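Local coordinates for protein subclass B3 metallo-beta-lactamase (Sphingobium indicum, PDB 7LUU) that probably hydrolyses beta-lactam antibiotics at a two-zinc centre in which, unusually for a subclass B3 metallo-beta-lactamase, a glutamic acid binds one of the metals, at residues Phe73-Val78 with Ile90-Leu94; Ala223-Pro228 with Tyr286-Ser290. One frame throughout, in Å; residues are numbered along the deposited sequence. Where two conformers were deposited one is given.

Contact 1. Residues Phe73-Val78 with Ile90-Leu94; sequences FAGLSV and IDGAL
Ala93 puts its methyl group into an apolar corner made by Phe73, Leu76 and Val78, the greasy part of the contact between the two loops. The Phe73 ring comes up obliquely, with CE2 3.9 Å from Ala93 CB, and Leu76 CD1 reaches the same methyl at 4.0 Å. Val78 CG2 lies a little farther off. The tightest packing is at the other side of Val78, against Ile90 O and Asp91 O. Its second branch, CG1, is anti to the backbone N (chi1 180°), which carries it alongside the chain of 90-94, 3.5 Å from Asp91 O. That carbonyl oxygen is buried here without a polar partner. Next to it, Val78 CA makes a CA-H...O contact with Ile90 O at 3.3 Å.

Two connections of the alpha-beta/beta-alpha metallo-beta-lactamase fold meet in this contact: the loop between strands 68-70 and 79-82, and the turn that leaves strand 87-90 for helix 98-107. Met100 and Ile101 of that helix pack against Phe73, and Leu76 extends to His127 and His267, both ligands of the second zinc.

Toward Ser77 and Asp91 the fit is looser and polar. A water bridges the backbone of one segment to a side chain of the other, donating to Ser77 O at 2.8 Å and to Asp91 OD2 at 2.7 Å. OD2 also pairs with Thr121 OG1, so two partners hold this end of the carboxylate, which lies beside His127. Ser77 turns its own hydroxyl to Ser265 O. At the other margin, Leu94 CG only grazes Leu76 CD1, at 4.5 Å, and leans instead on Trp55 and Ala52 of helix 49-55.

Contact 2. Residues Ala223-Pro228 with Tyr286-Ser290; sequences ASSLNP and YAERS
Tyr286 reaches from its helix to the loop, where Tyr286 OH donates to Ser224 O at 2.8 Å. The oxygen sits at the ring edge, yet the hydroxyl approaches from above the carbonyl plane, 44° out of it. Ala223 CB and Leu226 CD1 meet the Tyr286 ring obliquely at CE2, 3.6 and 3.7 Å away. One turn along, Ser290 OG donates to Leu226 O at 2.7 Å, tilted slightly from the carbonyl plane. In the conformer of Asn227 described, one of two, extended Arg289 brings NH2 within 2.7 Å of Asn227 OD1; the bond is nearly straight (163°) and lies in the carbonyl plane, although amide and guanidinium planes stand 72° apart.

Farther out, a water links Leu226 N to Asn227 OD1 in that same conformer, and an ST turn, with Asn227 N donating to Ser225 OG at 3.1 Å, shapes the loop. Tyr252 of helix 242-257 is hydrogen-bonded to Ser290 OG. Ser225 lies beside Glu122, a ligand of the first zinc. Helix 282-300 holds the loop through the carbonyls of Ser224 and Leu226; Asn227, whose O accepts from ND1 of the zinc ligand His200, belongs to the second shell of that metal, consistent with fixing the rotation of the His200 ring.

In the fold
From the N terminus, the chain leaves strand 68-70 through 73-78, runs out and back along the hairpin 79-82/87-90, and returns at 90-94, so contact 1 closes a short loop within the half of the fold built on the seven-stranded sheet. Only after passing zinc ligands Glu122, His124, Asp126, His127 and His200 does it reach 223-228, at the end of strand 216-223. Contact 2 then closes a longer excursion through helix 242-257, strand 262-265 and the last zinc ligand, His267, binding the six-stranded sheet to helix 282-300. The two loops follow in series, neither nesting nor crossing. Their centres lie about 16 Å apart and the two contacts do not touch.

Contact 1. Residues Phe73-Val78 with Ile90-Leu94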
ATOM      1  N   PHE A  73      10.194   6.075  -2.121  1.00 12.66           N
ATOM      2  CA  PHE A  73      11.015   6.291  -3.331  1.00 15.69           C
ATOM      3  C   PHE A  73      10.203   7.036  -4.382  1.00 18.42           C
ATOM      4  O   PHE A  73       9.008   7.252  -4.207  1.00 18.45           O
ATOM      5  CB  PHE A  73      11.460   4.940  -3.892  1.00 16.08           C
ATOM      6  CG  PHE A  73      12.087   4.083  -2.840  1.00 14.74           C
ATOM      7  CD1 PHE A  73      13.424   4.259  -2.547  1.00 17.18           C
ATOM      8  CD2 PHE A  73      11.324   3.200  -2.034  1.00 15.94           C
ATOM      9  CE1 PHE A  73      14.019   3.518  -1.535  1.00 21.54           C
ATOM     10  CE2 PHE A  73      11.934   2.492  -1.006  1.00 16.02           C
ATOM     11  CZ  PHE A  73      13.262   2.627  -0.745  1.00 17.85           C
ATOM     12  N   ALA A  74      10.843   7.342  -5.542  1.00 16.91           N
ATOM     13  CA  ALA A  74      10.122   8.113  -6.537  1.00 18.23           C
ATOM     14  C   ALA A  74       8.926   7.358  -7.055  1.00 18.19           C
ATOM     15  O   ALA A  74       7.895   7.967  -7.372  1.00 19.96           O
ATOM     16  CB  ALA A  74      11.068   8.494  -7.685  1.00 20.27           C
ATOM     17  N   GLY A  75       9.027   6.043  -7.153  1.00 16.16           N
ATOM     18  CA  GLY A  75       7.937   5.281  -7.771  1.00 17.21           C
ATOM     19  C   GLY A  75       7.102   4.415  -6.819  1.00 14.55           C
ATOM     20  O   GLY A  75       6.129   3.770  -7.273  1.00 15.32           O
ATOM     21  N   LEU A  76       7.435   4.401  -5.523  1.00 12.89           N
ATOM     22  CA  LEU A  76       6.720   3.534  -4.550  1.00 12.23           C
ATOM     23  C   LEU A  76       6.667   4.280  -3.244  1.00 13.19           C
ATOM     24  O   LEU A  76       7.707   4.629  -2.658  1.00 16.07           O
ATOM     25  CB  LEU A  76       7.483   2.186  -4.378  1.00 14.13           C
ATOM     26  CG  LEU A  76       7.540   1.279  -5.614  1.00 16.41           C
ATOM     27  CD1 LEU A  76       8.511   0.129  -5.428  1.00 19.61           C
ATOM     28  CD2 LEU A  76       6.119   0.742  -5.883  1.00 18.15           C
ATOM     29  N   SER A  77       5.459   4.457  -2.743  1.00 12.65           N
ATOM     30  CA  SER A  77       5.273   5.191  -1.492  1.00 11.98           C
ATOM     31  C   SER A  77       5.467   4.273  -0.301  1.00 12.73           C
ATOM     32  O   SER A  77       4.950   3.149  -0.274  1.00 13.72           O
ATOM     33  CB  SER A  77       3.859   5.783  -1.417  1.00 11.47           C
ATOM     34  OG  SER A  77       3.668   6.685  -2.525  1.00 13.74           O
ATOM     35  N   VAL A  78       6.190   4.781   0.701  1.00 11.74           N
ATOM     36  CA  VAL A  78       6.271   4.144   2.028  1.00 12.69           C
ATOM     37  C   VAL A  78       6.076   5.252   3.059  1.00 13.73           C
ATOM     38  O   VAL A  78       6.778   6.275   3.000  1.00 13.98           O
ATOM     39  CB  VAL A  78       7.644   3.451   2.244  1.00 11.24           C
ATOM     40  CG1 VAL A  78       7.717   2.790   3.653  1.00 12.83           C
ATOM     41  CG2 VAL A  78       7.936   2.441   1.089  1.00 13.45           C
ATOM     42  N   ILE A  90       3.969   2.055   6.549  1.00 10.82           N
ATOM     43  CA  ILE A  90       2.991   1.604   5.581  1.00 10.20           C
ATOM     44  C   ILE A  90       3.746   1.191   4.335  1.00 12.34           C
ATOM     45  O   ILE A  90       4.413   2.029   3.689  1.00 13.34           O
ATOM     46  CB  ILE A  90       1.953   2.693   5.249  1.00 12.19           C
ATOM     47  CG1 ILE A  90       1.338   3.119   6.590  1.00 13.73           C
ATOM     48  CG2 ILE A  90       0.900   2.017   4.312  1.00 12.65           C
ATOM     49  CD1 ILE A  90       0.058   4.070   6.393  1.00 16.02           C
ATOM     50  N   ASP A  91       3.623  -0.107   4.014  1.00 12.24           N
ATOM     51  CA  ASP A  91       4.257  -0.823   2.893  1.00 12.26           C
ATOM     52  C   ASP A  91       5.776  -0.919   3.037  1.00 12.48           C
ATOM     53  O   ASP A  91       6.400  -0.400   3.992  1.00 14.67           O
ATOM     54  CB  ASP A  91       3.826  -0.205   1.541  1.00 14.44           C
ATOM     55  CG  ASP A  91       2.438  -0.705   1.115  1.00 16.32           C
ATOM     56  OD1 ASP A  91       1.956  -1.737   1.650  1.00 15.06           O
ATOM     57  OD2 ASP A  91       1.841  -0.090   0.249  1.00 13.74           O
ATOM     58  N   GLY A  92       6.351  -1.702   2.122  1.00 13.69           N
ATOM     59  CA  GLY A  92       7.767  -2.066   2.250  1.00 14.17           C
ATOM     60  C   GLY A  92       8.503  -2.124   0.931  1.00 14.93           C
ATOM     61  O   GLY A  92       9.650  -2.585   0.916  1.00 15.33           O
ATOM     62  N   ALA A  93       7.911  -1.660  -0.165  1.00 14.23           N
ATOM     63  CA  ALA A  93       8.552  -1.693  -1.482  1.00 13.15           C
ATOM     64  C   ALA A  93       9.123  -3.096  -1.796  1.00 13.12           C
ATOM     65  O   ALA A  93       8.537  -4.133  -1.428  1.00 15.33           O
ATOM     66  CB  ALA A  93       9.595  -0.553  -1.614  1.00 17.38           C
ATOM     67  N   LEU A  94      10.219  -3.125  -2.589  1.00 13.25           N
ATOM     68  CA  LEU A  94      10.832  -4.386  -3.039  1.00 15.89           C
ATOM     69  C   LEU A  94      11.752  -4.967  -1.961  1.00 16.65           C
ATOM     70  O   LEU A  94      12.114  -4.291  -0.998  1.00 15.65           O
ATOM     71  CB  LEU A  94      11.662  -4.113  -4.286  1.00 16.09           C
ATOM     72  CG  LEU A  94      10.856  -3.692  -5.519  1.00 19.24           C
ATOM     73  CD1 LEU A  94      11.901  -3.278  -6.583  1.00 24.53           C
ATOM     74  CD2 LEU A  94      10.174  -4.853  -6.042  1.00 20.98           C
TER
HETATM   75  O   HOH W   1       3.350   1.285  -1.525  1.00 17.41           O

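Contact 2. Residues Ala223-Pro228 with Tyr286-Ser290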
ATOM      1  N   ALA A 223      -3.675   5.316   0.068  1.00 12.96           N
ATOM      2  CA  ALA A 223      -4.590   4.528  -0.792  1.00 12.25           C
ATOM      3  C   ALA A 223      -3.858   3.374  -1.429  1.00 12.76           C
ATOM      4  O   ALA A 223      -2.750   3.541  -1.945  1.00 13.94           O
ATOM      5  CB  ALA A 223      -5.168   5.432  -1.913  1.00 15.12           C
ATOM      6  N   SER A 224      -4.453   2.173  -1.348  1.00 13.65           N
ATOM      7  CA  SER A 224      -3.940   1.088  -2.171  1.00 13.68           C
ATOM      8  C   SER A 224      -4.133   1.411  -3.638  1.00 12.11           C
ATOM      9  O   SER A 224      -4.972   2.255  -4.015  1.00 15.73           O
ATOM     10  CB  SER A 224      -4.660  -0.236  -1.885  1.00 13.71           C
ATOM     11  OG  SER A 224      -6.008  -0.164  -2.435  1.00 15.89           O
ATOM     12  N   SER A 225      -3.262   0.813  -4.460  1.00 12.54           N
ATOM     13  CA  SER A 225      -3.532   0.826  -5.894  1.00 12.98           C
ATOM     14  C   SER A 225      -4.960   0.414  -6.173  1.00 14.04           C
ATOM     15  O   SER A 225      -5.465  -0.547  -5.600  1.00 15.92           O
ATOM     16  CB  SER A 225      -2.575  -0.109  -6.594  1.00 12.38           C
ATOM     17  OG  SER A 225      -2.877  -0.129  -8.006  1.00 16.56           O
ATOM     18  N   LEU A 226      -5.598   1.138  -7.112  1.00 12.35           N
ATOM     19  CA  LEU A 226      -6.858   0.744  -7.729  1.00 13.22           C
ATOM     20  C   LEU A 226      -6.655   0.474  -9.219  1.00 13.06           C
ATOM     21  O   LEU A 226      -7.579   0.666 -10.004  1.00 16.15           O
ATOM     22  CB  LEU A 226      -7.919   1.840  -7.512  1.00 13.91           C
ATOM     23  CG  LEU A 226      -8.331   2.111  -6.038  1.00 16.41           C
ATOM     24  CD1 LEU A 226      -9.310   3.318  -5.941  1.00 16.02           C
ATOM     25  CD2 LEU A 226      -8.950   0.863  -5.361  1.00 19.07           C
ATOM     26  N   ASN A 227      -5.464   0.022  -9.651  0.71 13.59           N
ATOM     27  CA  ASN A 227      -5.245  -0.083 -11.107  0.71 13.26           C
ATOM     28  C   ASN A 227      -5.761  -1.428 -11.599  0.71 15.50           C
ATOM     29  O   ASN A 227      -5.351  -2.472 -11.078  0.71 17.54           O
ATOM     30  CB  ASN A 227      -3.779   0.053 -11.432  0.71 18.56           C
ATOM     31  CG  ASN A 227      -3.290   1.395 -11.095  0.71 17.62           C
ATOM     32  OD1 ASN A 227      -4.036   2.385 -11.229  0.71 21.56           O
ATOM     33  ND2 ASN A 227      -2.048   1.469 -10.644  0.71 18.35           N
ATOM     34  N   PRO A 228      -6.644  -1.449 -12.556  1.00 16.52           N
ATOM     35  CA  PRO A 228      -7.141  -2.727 -13.065  1.00 18.04           C
ATOM     36  C   PRO A 228      -6.140  -3.311 -14.053  1.00 21.03           C
ATOM     37  O   PRO A 228      -6.264  -3.121 -15.263  1.00 29.59           O
ATOM     38  CB  PRO A 228      -8.494  -2.368 -13.722  1.00 19.84           C
ATOM     39  CG  PRO A 228      -8.329  -0.920 -14.133  1.00 19.52           C
ATOM     40  CD  PRO A 228      -7.291  -0.259 -13.140  1.00 17.38           C
ATOM     41  N   TYR A 286      -8.975  10.355  -7.506  1.00 15.04           N
ATOM     42  CA  TYR A 286      -8.218   9.114  -7.601  1.00 15.55           C
ATOM     43  C   TYR A 286      -9.141   7.969  -7.992  1.00 19.33           C
ATOM     44  O   TYR A 286      -8.796   7.135  -8.834  1.00 17.01           O
ATOM     45  CB  TYR A 286      -7.542   8.857  -6.260  1.00 16.17           C
ATOM     46  CG  TYR A 286      -6.642   7.627  -6.121  1.00 13.09           C
ATOM     47  CD1 TYR A 286      -5.379   7.598  -6.698  1.00 16.67           C
ATOM     48  CD2 TYR A 286      -7.105   6.486  -5.453  1.00 14.98           C
ATOM     49  CE1 TYR A 286      -4.537   6.483  -6.531  1.00 19.15           C
ATOM     50  CE2 TYR A 286      -6.286   5.367  -5.289  1.00 15.68           C
ATOM     51  CZ  TYR A 286      -5.034   5.364  -5.854  1.00 16.37           C
ATOM     52  OH  TYR A 286      -4.183   4.319  -5.653  1.00 16.76           O
ATOM     53  N   ALA A 287     -10.293   7.871  -7.323  1.00 18.65           N
ATOM     54  CA  ALA A 287     -11.262   6.817  -7.663  1.00 17.17           C
ATOM     55  C   ALA A 287     -11.770   6.983  -9.088  1.00 18.70           C
ATOM     56  O   ALA A 287     -11.922   6.000  -9.803  1.00 19.28           O
ATOM     57  CB  ALA A 287     -12.424   6.849  -6.695  1.00 22.42           C
ATOM     58  N   GLU A 288     -12.069   8.217  -9.510  1.00 17.21           N
ATOM     59  CA  GLU A 288     -12.579   8.412 -10.871  1.00 19.79           C
ATOM     60  C   GLU A 288     -11.558   7.985 -11.915  1.00 22.17           C
ATOM     61  O   GLU A 288     -11.941   7.434 -12.969  1.00 21.36           O
ATOM     62  CB  GLU A 288     -12.964   9.866 -11.113  1.00 20.31           C
ATOM     63  CG  GLU A 288     -13.602  10.051 -12.511  1.00 37.41           C
ATOM     64  CD  GLU A 288     -14.850   9.158 -12.733  1.00 56.45           C
ATOM     65  OE1 GLU A 288     -15.701   8.991 -11.807  1.00 61.41           O
ATOM     66  OE2 GLU A 288     -14.946   8.589 -13.847  1.00 60.92           O
ATOM     67  N   ARG A 289     -10.260   8.263 -11.664  1.00 20.05           N
ATOM     68  CA  ARG A 289      -9.186   7.756 -12.555  1.00 19.11           C
ATOM     69  C   ARG A 289      -9.265   6.251 -12.735  1.00 18.91           C
ATOM     70  O   ARG A 289      -9.211   5.746 -13.886  1.00 19.39           O
ATOM     71  CB  ARG A 289      -7.782   8.176 -12.036  1.00 21.31           C
ATOM     72  CG  ARG A 289      -6.554   7.377 -12.662  1.00 25.27           C
ATOM     73  CD  ARG A 289      -5.176   7.708 -12.056  1.00 26.17           C
ATOM     74  NE  ARG A 289      -4.113   7.064 -12.869  1.00 25.56           N
ATOM     75  CZ  ARG A 289      -3.741   5.779 -12.712  1.00 25.33           C
ATOM     76  NH1 ARG A 289      -2.835   5.212 -13.499  1.00 27.82           N
ATOM     77  NH2 ARG A 289      -4.284   5.056 -11.732  1.00 24.43           N
ATOM     78  N   SER A 290      -9.417   5.523 -11.603  1.00 16.36           N
ATOM     79  CA  SER A 290      -9.539   4.067 -11.655  1.00 18.10           C
ATOM     80  C   SER A 290     -10.802   3.660 -12.403  1.00 19.07           C
ATOM     81  O   SER A 290     -10.770   2.768 -13.252  1.00 18.59           O
ATOM     82  CB  SER A 290      -9.556   3.493 -10.245  1.00 18.85           C
ATOM     83  OG  SER A 290      -9.809   2.092 -10.303  1.00 17.95           O
TER
HETATM   84  O   HOH W   2      -4.565   3.337  -8.652  1.00 18.67           O